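Local coordinates for protein arylamine n-acetyltransferase NAT (Mycobacterium tuberculosis, PDB 4BGF) that catalyses the transfer of an acetyl group from acetyl-coenzyme A to the nitrogen of arylamines, probably through an acetylated active-site cysteine, at residues I36-L41 with G207-V212; P48-S53 with D188-S193; F91-V96 with T175-T180; T134-L139 with T149-Y154. One frame throughout, in Å; residues are numbered along the deposited sequence.

Contact 1 of 4, residues I36-L41 with G207-V212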
# COMPACT_ATOMS: atom_id res chain seq x y z
N ILE A 36 -4.39 -1.56 -8.61
CA ILE A 36 -4.61 -0.32 -7.86
C ILE A 36 -3.25 0.16 -7.33
O ILE A 36 -2.64 -0.50 -6.51
CB ILE A 36 -5.64 -0.49 -6.73
CG1 ILE A 36 -6.88 -1.20 -7.24
CG2 ILE A 36 -6.02 0.88 -6.14
CD1 ILE A 36 -7.96 -1.34 -6.22
N PRO A 37 -2.77 1.30 -7.84
CA PRO A 37 -1.45 1.78 -7.48
C PRO A 37 -1.43 2.43 -6.10
O PRO A 37 -2.44 2.70 -5.49
CB PRO A 37 -1.16 2.82 -8.54
CG PRO A 37 -2.45 3.34 -8.89
CD PRO A 37 -3.42 2.23 -8.77
N PHE A 38 -0.22 2.62 -5.60
CA PHE A 38 -0.02 3.47 -4.45
C PHE A 38 0.22 4.80 -5.12
O PHE A 38 0.81 4.85 -6.20
CB PHE A 38 1.15 2.96 -3.62
CG PHE A 38 1.56 3.84 -2.47
CD1 PHE A 38 2.34 4.94 -2.69
CD2 PHE A 38 1.20 3.53 -1.19
CE1 PHE A 38 2.74 5.74 -1.64
CE2 PHE A 38 1.60 4.32 -0.14
CZ PHE A 38 2.38 5.42 -0.37
N GLU A 39 -0.40 5.84 -4.58
CA GLU A 39 -0.22 7.23 -5.03
C GLU A 39 -0.70 8.15 -3.89
O GLU A 39 -1.51 7.76 -3.08
CB GLU A 39 -1.03 7.53 -6.30
CG GLU A 39 -2.55 7.28 -6.14
CD GLU A 39 -3.45 8.46 -6.47
OE1 GLU A 39 -3.39 9.51 -5.80
OE2 GLU A 39 -4.25 8.33 -7.40
N ASN A 40 -0.18 9.37 -3.83
CA ASN A 40 -0.53 10.32 -2.77
C ASN A 40 -0.95 11.62 -3.39
O ASN A 40 -0.76 12.67 -2.81
CB ASN A 40 0.68 10.62 -1.88
CG ASN A 40 1.81 11.28 -2.66
OD1 ASN A 40 2.01 11.01 -3.82
ND2 ASN A 40 2.54 12.18 -2.01
N LEU A 41 -1.52 11.54 -4.59
CA LEU A 41 -1.85 12.73 -5.34
C LEU A 41 -2.82 13.64 -4.63
O LEU A 41 -2.66 14.85 -4.70
CB LEU A 41 -2.40 12.39 -6.71
CG LEU A 41 -1.44 11.70 -7.66
CD1 LEU A 41 -2.14 11.36 -8.92
CD2 LEU A 41 -0.30 12.64 -7.95
N GLY A 207 6.12 15.60 -1.17
CA GLY A 207 6.58 15.04 -2.44
C GLY A 207 5.64 14.01 -3.05
O GLY A 207 4.68 13.56 -2.44
N LEU A 208 5.97 13.64 -4.29
CA LEU A 208 5.20 12.65 -5.02
C LEU A 208 5.77 11.23 -4.88
O LEU A 208 6.93 10.97 -5.15
CB LEU A 208 5.06 13.08 -6.49
CG LEU A 208 4.53 12.06 -7.50
CD1 LEU A 208 3.11 11.67 -7.20
CD2 LEU A 208 4.63 12.66 -8.86
N THR A 209 4.95 10.31 -4.39
CA THR A 209 5.36 8.92 -4.30
C THR A 209 4.27 8.11 -4.97
O THR A 209 3.10 8.33 -4.68
CB THR A 209 5.61 8.50 -2.84
OG1 THR A 209 5.77 7.08 -2.75
CG2 THR A 209 4.47 8.91 -1.95
N ALA A 210 4.63 7.25 -5.94
CA ALA A 210 3.71 6.26 -6.54
C ALA A 210 4.33 4.87 -6.60
O ALA A 210 5.53 4.73 -6.58
CB ALA A 210 3.30 6.69 -7.91
N ALA A 211 3.51 3.83 -6.65
CA ALA A 211 4.03 2.48 -6.92
C ALA A 211 2.96 1.49 -7.39
O ALA A 211 1.77 1.68 -7.15
CB ALA A 211 4.80 1.95 -5.72
N VAL A 212 3.38 0.47 -8.14
CA VAL A 212 2.51 -0.61 -8.56
C VAL A 212 3.39 -1.82 -8.70
O VAL A 212 4.57 -1.67 -8.89
CB VAL A 212 1.80 -0.26 -9.87
CG1 VAL A 212 2.73 -0.47 -11.08
CG2 VAL A 212 0.52 -1.03 -10.00
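Phe38 and Ala211 form an antiparallel hydrogen-bonded pair: Phe38 N donates to Ala211 O at 2.7 Å, while Ala211 N returns a bond to Phe38 O at 2.9 Å. Packing is tight here: Ala211 CB lies 4.3 Å from Phe38 CB on the face the two share, where a small methyl suits the place beside the phenylalanine. The Phe38 ring, its CG turned anti to the backbone N (chi1 174°), runs along the partner strand until CE1 meets the methyl CG2 of Thr209, which lies in the ring plane at its edge, 3.6 Å away. Phe204 and His73 also touch this side chain. Beyond the short pairing, side chains take over. The amide of Asn40 bridges two backbone groups: ND2 gives a 2.6 Å bond to Gly207 O, almost in its own amide plane, and OD1 receives Thr209 N at 3.1 Å from above the carbonyl plane. Asparagine suits this place, carrying donor and acceptor on one flat group; ND2 also bonds Phe204 O. Leu41 CD2 meets Leu208 CD1 at 3.6 Å, adding an apolar touch. The looser, solvent side is at Gly207, which is partly exposed and contributes backbone alone; Thr209 is partly exposed too, yet packs closely on Phe38 and Asn40. Glu39 turns its carboxylate away, to a salt bridge with Arg66 and a bond from Leu41 N. The arrangement is a short edge strand joined to the antiparallel sheet that continues through strand 217-222, a sheet of the arylamine N-acetyltransferase fold, with Phe38 near the presumed Cys-His-Asp triad.

Contact 2 of 4, residues P48-S53 with D188-S193; sequences PVDDLS and DLKVAS
A helix here offers a serine hydroxyl to a loop that has no regular structure: Ser193 OG donates to Val49 O at 2.8 Å, tilted 34° from the carbonyl plane. Its chi1 of -172° swings OG away from the backbone N and toward the loop. Tyr69 OH, outside the two segments, bonds the same hydroxyl, so this small polar side chain holds two hydrogen bonds in a buried place. The branched side chain of Val49 gives it a compact apolar neighbour, CG1 lying 3.4 Å from Ser193 OG. Farther out, Lys190 lies side by side with Asp50, both pointing the same way. The lysine is extended through three torsions and bends at the last, its CE passing 3.4 Å from Asp50 O before NZ reaches Asp50 OD2 at 3.3 Å, a salt bridge whose hydrogen bond is weak. Leu52 crosses the buried Leu189 at about a right angle, CD1 resting 4.0 Å from Leu189 CB, and packs against Phe71 of helix 70-83 as well. The loop then turns, Asp51 OD1 accepting from Ser53 N in an Asx turn just before helix 54-63. The chemistry implies that the buried hydroxyl bond is probably the more specific link, the weak, partly exposed ion pair adding a modest attraction.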
# COMPACT_ATOMS: atom_id res chain seq x y z
N PRO A 48 -6.98 16.34 1.85
CA PRO A 48 -6.67 15.32 2.87
C PRO A 48 -7.32 13.94 2.66
O PRO A 48 -8.14 13.74 1.78
CB PRO A 48 -7.18 15.97 4.17
CG PRO A 48 -7.14 17.45 3.89
CD PRO A 48 -7.54 17.56 2.44
N VAL A 49 -6.88 12.98 3.45
CA VAL A 49 -7.53 11.69 3.51
C VAL A 49 -8.01 11.55 4.93
O VAL A 49 -7.22 11.23 5.81
CB VAL A 49 -6.58 10.53 3.13
CG1 VAL A 49 -7.23 9.20 3.34
CG2 VAL A 49 -6.16 10.64 1.68
N ASP A 50 -9.29 11.80 5.19
CA ASP A 50 -9.80 11.58 6.52
C ASP A 50 -11.13 10.82 6.54
O ASP A 50 -11.67 10.56 7.60
CB ASP A 50 -9.81 12.89 7.35
CG ASP A 50 -10.98 13.78 7.05
OD1 ASP A 50 -11.31 13.95 5.86
OD2 ASP A 50 -11.56 14.33 8.02
N ASP A 51 -11.65 10.43 5.38
CA ASP A 51 -12.83 9.57 5.33
C ASP A 51 -12.33 8.18 4.93
O ASP A 51 -11.81 7.99 3.85
CB ASP A 51 -13.87 10.15 4.33
CG ASP A 51 -15.26 9.50 4.44
OD1 ASP A 51 -15.41 8.39 4.99
OD2 ASP A 51 -16.21 10.11 3.93
N LEU A 52 -12.42 7.22 5.85
CA LEU A 52 -11.94 5.86 5.61
C LEU A 52 -13.10 4.88 5.64
O LEU A 52 -12.91 3.70 5.96
CB LEU A 52 -10.89 5.46 6.65
CG LEU A 52 -9.67 6.39 6.80
CD1 LEU A 52 -8.63 5.81 7.76
CD2 LEU A 52 -9.04 6.69 5.46
N SER A 53 -14.29 5.38 5.29
CA SER A 53 -15.49 4.57 5.14
C SER A 53 -15.51 3.82 3.82
O SER A 53 -14.93 4.27 2.84
CB SER A 53 -16.73 5.43 5.25
OG SER A 53 -16.93 6.22 4.10
N ASP A 188 -8.84 6.14 15.42
CA ASP A 188 -7.42 6.35 15.57
C ASP A 188 -6.68 6.29 14.23
O ASP A 188 -5.65 6.95 14.07
CB ASP A 188 -6.80 5.37 16.55
CG ASP A 188 -7.34 5.48 17.97
OD1 ASP A 188 -7.97 6.49 18.39
OD2 ASP A 188 -7.10 4.54 18.72
N LEU A 189 -7.15 5.49 13.29
CA LEU A 189 -6.62 5.48 11.93
C LEU A 189 -6.94 6.80 11.22
O LEU A 189 -6.17 7.30 10.44
CB LEU A 189 -7.25 4.32 11.17
CG LEU A 189 -7.15 2.98 11.88
CD1 LEU A 189 -7.85 2.05 10.99
CD2 LEU A 189 -5.73 2.54 12.07
N LYS A 190 -8.11 7.36 11.50
CA LYS A 190 -8.48 8.67 10.98
C LYS A 190 -7.52 9.77 11.48
O LYS A 190 -7.11 10.63 10.72
CB LYS A 190 -9.90 8.99 11.41
CG LYS A 190 -10.46 10.27 10.85
CD LYS A 190 -11.91 10.51 11.29
CE LYS A 190 -12.48 11.78 10.71
NZ LYS A 190 -11.63 12.89 11.00
N VAL A 191 -7.17 9.70 12.76
CA VAL A 191 -6.25 10.66 13.38
C VAL A 191 -4.86 10.59 12.75
O VAL A 191 -4.22 11.61 12.51
CB VAL A 191 -6.19 10.43 14.90
CG1 VAL A 191 -5.05 11.15 15.54
CG2 VAL A 191 -7.48 10.90 15.52
N ALA A 192 -4.42 9.37 12.48
CA ALA A 192 -3.12 9.12 11.86
C ALA A 192 -3.09 9.56 10.41
O ALA A 192 -2.16 10.23 9.94
CB ALA A 192 -2.80 7.65 11.95
N SER A 193 -4.12 9.16 9.67
CA SER A 193 -4.22 9.57 8.28
C SER A 193 -4.37 11.09 8.12
O SER A 193 -3.92 11.64 7.14
CB SER A 193 -5.39 8.88 7.59
OG SER A 193 -5.37 9.14 6.20

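Contact 3 of 4, residues F91-V96 with T175-T180; sequences FAARVV and TLYEFT
Three aromatic rings line this strand pair. Tyr177 has Phe179 CD1 at its edge, in plane, and its CD1 lies 4.0 Å from Ala93 CB, met obliquely; beyond the two strands the ring of His110 meets it at about 45°, and Phe130 stands edge-to-face with it. Phe91 CD2 comes obliquely to Phe179 CD2 at 4.4 Å, a loose apolar touch. Tyr177 and Phe179 both hold CG between the backbone N and the carbonyl carbon (chi1 57° and 67°), and both rings leave on the face they share with Ala93, steeply inclined to each other. Ala93 CB also touches Phe179 CB at 3.8 Å, a small residue suiting the place between them. The strands are joined at Arg94 and Glu178, where Arg94 N donates to Glu178 O at 2.9 Å and Glu178 N to Arg94 O at 3.0 Å. These two side chains share the other face, yet their charged ends do not meet: Arg94 NH1 bonds Pro106 O, and Glu178 OE2 lies against Val96 CG1. At the far end a water accepts from Ala92 N and donates to Thr180 O, replacing direct pairing as the strands diverge. Strand 87-95 is the central one of an antiparallel sheet and 173-179 its neighbour, flanked by strand 110-116 beyond the first and strand 162-168 beyond the second.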
# COMPACT_ATOMS: atom_id res chain seq x y z
N PHE A 91 -4.25 -2.97 12.25
CA PHE A 91 -3.07 -2.66 13.07
C PHE A 91 -2.43 -1.34 12.66
O PHE A 91 -2.55 -0.93 11.51
CB PHE A 91 -2.00 -3.75 12.93
CG PHE A 91 -2.46 -5.13 13.36
CD1 PHE A 91 -3.34 -5.29 14.43
CD2 PHE A 91 -2.02 -6.25 12.69
CE1 PHE A 91 -3.77 -6.54 14.82
CE2 PHE A 91 -2.44 -7.52 13.06
CZ PHE A 91 -3.32 -7.66 14.13
N ALA A 92 -1.75 -0.69 13.61
CA ALA A 92 -0.96 0.52 13.34
C ALA A 92 0.52 0.18 13.29
O ALA A 92 0.96 -0.76 13.94
CB ALA A 92 -1.21 1.54 14.40
N ALA A 93 1.30 0.94 12.53
CA ALA A 93 2.74 0.68 12.43
C ALA A 93 3.60 1.93 12.21
O ALA A 93 3.15 2.92 11.65
CB ALA A 93 2.97 -0.31 11.32
N ARG A 94 4.86 1.88 12.63
CA ARG A 94 5.80 2.96 12.41
C ARG A 94 6.82 2.49 11.39
O ARG A 94 7.44 1.45 11.57
CB ARG A 94 6.54 3.38 13.68
CG ARG A 94 5.68 3.60 14.90
CD ARG A 94 6.56 3.93 16.05
NE ARG A 94 5.83 3.94 17.30
CZ ARG A 94 5.11 4.96 17.77
NH1 ARG A 94 4.98 6.09 17.10
NH2 ARG A 94 4.48 4.80 18.92
N VAL A 95 7.00 3.28 10.35
CA VAL A 95 7.89 2.94 9.26
C VAL A 95 9.31 3.35 9.61
O VAL A 95 9.60 4.53 9.76
CB VAL A 95 7.44 3.64 7.95
CG1 VAL A 95 8.34 3.27 6.80
CG2 VAL A 95 6.02 3.26 7.63
N VAL A 96 10.19 2.35 9.76
CA VAL A 96 11.59 2.61 10.05
C VAL A 96 12.55 2.27 8.89
O VAL A 96 13.77 2.28 9.08
CB VAL A 96 12.04 1.87 11.33
CG1 VAL A 96 11.29 2.40 12.55
CG2 VAL A 96 11.84 0.39 11.18
N THR A 175 14.57 -3.92 7.20
CA THR A 175 13.44 -3.71 8.11
C THR A 175 12.50 -2.63 7.57
O THR A 175 12.89 -1.50 7.32
CB THR A 175 13.92 -3.37 9.54
OG1 THR A 175 14.69 -4.46 10.07
CG2 THR A 175 12.74 -3.13 10.44
N LEU A 176 11.26 -3.01 7.36
CA LEU A 176 10.30 -2.11 6.74
C LEU A 176 9.58 -1.25 7.77
O LEU A 176 9.62 -0.03 7.71
CB LEU A 176 9.31 -2.93 5.91
CG LEU A 176 10.05 -3.86 4.96
CD1 LEU A 176 9.05 -4.69 4.20
CD2 LEU A 176 10.97 -3.10 3.99
N TYR A 177 8.98 -1.92 8.74
CA TYR A 177 8.24 -1.25 9.79
C TYR A 177 8.08 -2.10 11.04
O TYR A 177 8.37 -3.30 11.04
CB TYR A 177 6.87 -0.83 9.27
CG TYR A 177 6.00 -1.94 8.71
CD1 TYR A 177 5.40 -2.87 9.54
CD2 TYR A 177 5.74 -2.01 7.37
CE1 TYR A 177 4.61 -3.85 9.04
CE2 TYR A 177 4.94 -2.98 6.87
CZ TYR A 177 4.37 -3.89 7.71
OH TYR A 177 3.55 -4.86 7.19
N GLU A 178 7.65 -1.45 12.10
CA GLU A 178 7.43 -2.10 13.38
C GLU A 178 5.98 -1.86 13.85
O GLU A 178 5.42 -0.79 13.64
CB GLU A 178 8.46 -1.60 14.41
CG GLU A 178 8.44 -0.09 14.61
CD GLU A 178 9.70 0.42 15.29
OE1 GLU A 178 10.46 -0.40 15.83
OE2 GLU A 178 9.91 1.66 15.28
N PHE A 179 5.38 -2.88 14.47
CA PHE A 179 3.97 -2.83 14.86
C PHE A 179 3.66 -3.69 16.07
O PHE A 179 4.44 -4.56 16.45
CB PHE A 179 3.08 -3.25 13.69
CG PHE A 179 3.23 -4.70 13.29
CD1 PHE A 179 4.33 -5.12 12.57
CD2 PHE A 179 2.26 -5.63 13.64
CE1 PHE A 179 4.47 -6.43 12.20
CE2 PHE A 179 2.41 -6.96 13.26
CZ PHE A 179 3.51 -7.35 12.53
N THR A 180 2.51 -3.42 16.69
CA THR A 180 1.93 -4.33 17.67
C THR A 180 0.63 -4.85 17.12
O THR A 180 0.09 -4.28 16.19
CB THR A 180 1.64 -3.66 19.03
OG1 THR A 180 0.55 -2.75 18.90
CG2 THR A 180 2.87 -2.92 19.54
O HOH W 1 -1.52 -2.02 16.29

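Contact 4 of 4, residues T134-L139 with T149-Y154; sequences TPTSPL and TTHEPY
Pro135 lies over one face of the Tyr154 ring, its CB 4.2 Å from the centroid and shifted toward the rim, a CH-pi contact that suits the flat, polarisable phenol to a compact proline. The tyrosine stands with CG beside its own backbone N (chi1 -79°), bringing the ring under the proline while its OH bonds Gln133 O. Leu139 crosses the tyrosine obliquely, CD1 touching Tyr154 CB at 3.7 Å, and its other methyl, CD2, meets Thr149 CG2. The polar half is built from hydroxyls. Thr136 OG1 and Thr150 OG1 share a 2.7 Å hydrogen bond between side chains that approach at a slant, and Thr136 CG2 packs 3.5 Å from His151 ND1, the threonine standing at about a right angle to the histidine. Ser137 OG accepts from Thr150 N at 3.0 Å and is also bonded to Gln26 OE1, so its small hydroxyl links the two loops to helix 22-35. The other ring nitrogen of His151, NE2, bonds Thr214 O. Around these two loops, helix 22-35 supplies Gln26, strand 217-222 brings Arg218 against Thr136, His151 and Tyr154, and strand 162-168 packs on Leu139 and Tyr154 through Leu165.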
# COMPACT_ATOMS: atom_id res chain seq x y z
N THR A 134 5.69 -3.40 -0.57
CA THR A 134 4.69 -4.00 0.25
C THR A 134 4.80 -5.52 -0.02
O THR A 134 5.31 -5.93 -1.07
CB THR A 134 3.33 -3.34 -0.08
OG1 THR A 134 2.43 -3.40 1.04
CG2 THR A 134 2.69 -3.95 -1.28
N PRO A 135 4.42 -6.38 0.96
CA PRO A 135 4.46 -7.83 0.70
C PRO A 135 3.39 -8.26 -0.30
O PRO A 135 2.33 -7.66 -0.39
CB PRO A 135 4.16 -8.43 2.07
CG PRO A 135 3.46 -7.35 2.78
CD PRO A 135 4.08 -6.12 2.37
N THR A 136 3.68 -9.33 -1.04
CA THR A 136 2.89 -9.72 -2.21
C THR A 136 2.16 -11.06 -1.95
O THR A 136 1.43 -11.55 -2.79
CB THR A 136 3.84 -9.81 -3.44
OG1 THR A 136 4.87 -10.75 -3.15
CG2 THR A 136 4.52 -8.49 -3.71
N SER A 137 2.37 -11.64 -0.77
CA SER A 137 1.72 -12.88 -0.35
C SER A 137 1.27 -12.68 1.07
O SER A 137 1.93 -11.98 1.83
CB SER A 137 2.68 -14.08 -0.38
OG SER A 137 3.12 -14.31 -1.68
N PRO A 138 0.15 -13.30 1.46
CA PRO A 138 -0.16 -13.31 2.89
C PRO A 138 1.01 -13.88 3.66
O PRO A 138 1.68 -14.78 3.17
CB PRO A 138 -1.35 -14.26 2.98
CG PRO A 138 -1.98 -14.22 1.63
CD PRO A 138 -0.87 -14.00 0.65
N LEU A 139 1.27 -13.35 4.84
CA LEU A 139 2.32 -13.88 5.69
C LEU A 139 1.77 -14.38 7.02
O LEU A 139 1.19 -13.61 7.79
CB LEU A 139 3.38 -12.82 5.97
CG LEU A 139 4.02 -12.25 4.72
CD1 LEU A 139 4.85 -11.07 5.13
CD2 LEU A 139 4.86 -13.31 3.97
N THR A 149 7.39 -15.62 -0.67
CA THR A 149 6.31 -14.83 -1.23
C THR A 149 6.41 -15.04 -2.73
O THR A 149 7.33 -15.68 -3.21
CB THR A 149 6.46 -13.33 -0.90
OG1 THR A 149 7.66 -12.82 -1.45
CG2 THR A 149 6.49 -13.10 0.61
N THR A 150 5.47 -14.50 -3.48
CA THR A 150 5.60 -14.48 -4.93
C THR A 150 6.77 -13.66 -5.41
O THR A 150 7.23 -13.85 -6.53
CB THR A 150 4.38 -13.88 -5.56
OG1 THR A 150 4.12 -12.60 -4.97
CG2 THR A 150 3.21 -14.72 -5.29
N HIS A 151 7.22 -12.68 -4.62
CA HIS A 151 8.49 -11.94 -4.89
C HIS A 151 9.58 -12.40 -3.91
O HIS A 151 9.82 -13.57 -3.79
CB HIS A 151 8.28 -10.39 -4.85
CG HIS A 151 7.53 -9.85 -6.01
ND1 HIS A 151 6.23 -10.24 -6.25
CD2 HIS A 151 7.85 -8.99 -6.99
CE1 HIS A 151 5.79 -9.63 -7.32
NE2 HIS A 151 6.75 -8.87 -7.80
N GLU A 152 10.23 -11.46 -3.22
CA GLU A 152 11.30 -11.76 -2.28
C GLU A 152 10.69 -12.42 -1.07
O GLU A 152 9.50 -12.29 -0.85
CB GLU A 152 12.00 -10.46 -1.86
CG GLU A 152 12.42 -9.57 -3.05
CD GLU A 152 11.39 -8.52 -3.38
OE1 GLU A 152 10.24 -8.69 -2.94
OE2 GLU A 152 11.73 -7.55 -4.07
N PRO A 153 11.49 -13.16 -0.28
CA PRO A 153 10.92 -13.70 0.96
C PRO A 153 10.95 -12.69 2.11
O PRO A 153 11.84 -11.82 2.20
CB PRO A 153 11.86 -14.87 1.30
CG PRO A 153 12.61 -15.13 0.07
CD PRO A 153 12.78 -13.81 -0.56
N TYR A 154 9.97 -12.82 2.99
CA TYR A 154 9.79 -11.93 4.12
C TYR A 154 9.92 -12.69 5.42
O TYR A 154 9.90 -13.92 5.45
CB TYR A 154 8.43 -11.22 4.05
CG TYR A 154 8.40 -10.05 3.08
CD1 TYR A 154 8.71 -10.24 1.76
CD2 TYR A 154 8.05 -8.77 3.50
CE1 TYR A 154 8.68 -9.21 0.87
CE2 TYR A 154 8.03 -7.73 2.62
CZ TYR A 154 8.34 -7.95 1.30
OH TYR A 154 8.32 -6.94 0.40

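In the fold
Contacts 3 and 4 touch directly, Leu176 CD1 of contact 3 meeting Tyr154 CE2 of contact 4 at 3.6 Å; their centres are about 16 Å apart. The second segments of contacts 3 and 2 lie on successive elements, strand 173-179 and helix 186-198, and the nearest atoms of the two contacts stay about 5 Å apart. Contact 1 belongs to a separate sheet, its centre about 17 Å from that of contact 2 and 19 Å from that of contact 3. Contacts 2 and 4 lie farthest apart, about 26 Å between centres, on opposite sides of the chain's centre. Cys70, His110 and Asp127 have charge-relay geometry, consistent with the family's catalytic triad: Tyr177 and Thr134 touch this group, while Phe38 and Ser193 lie near it.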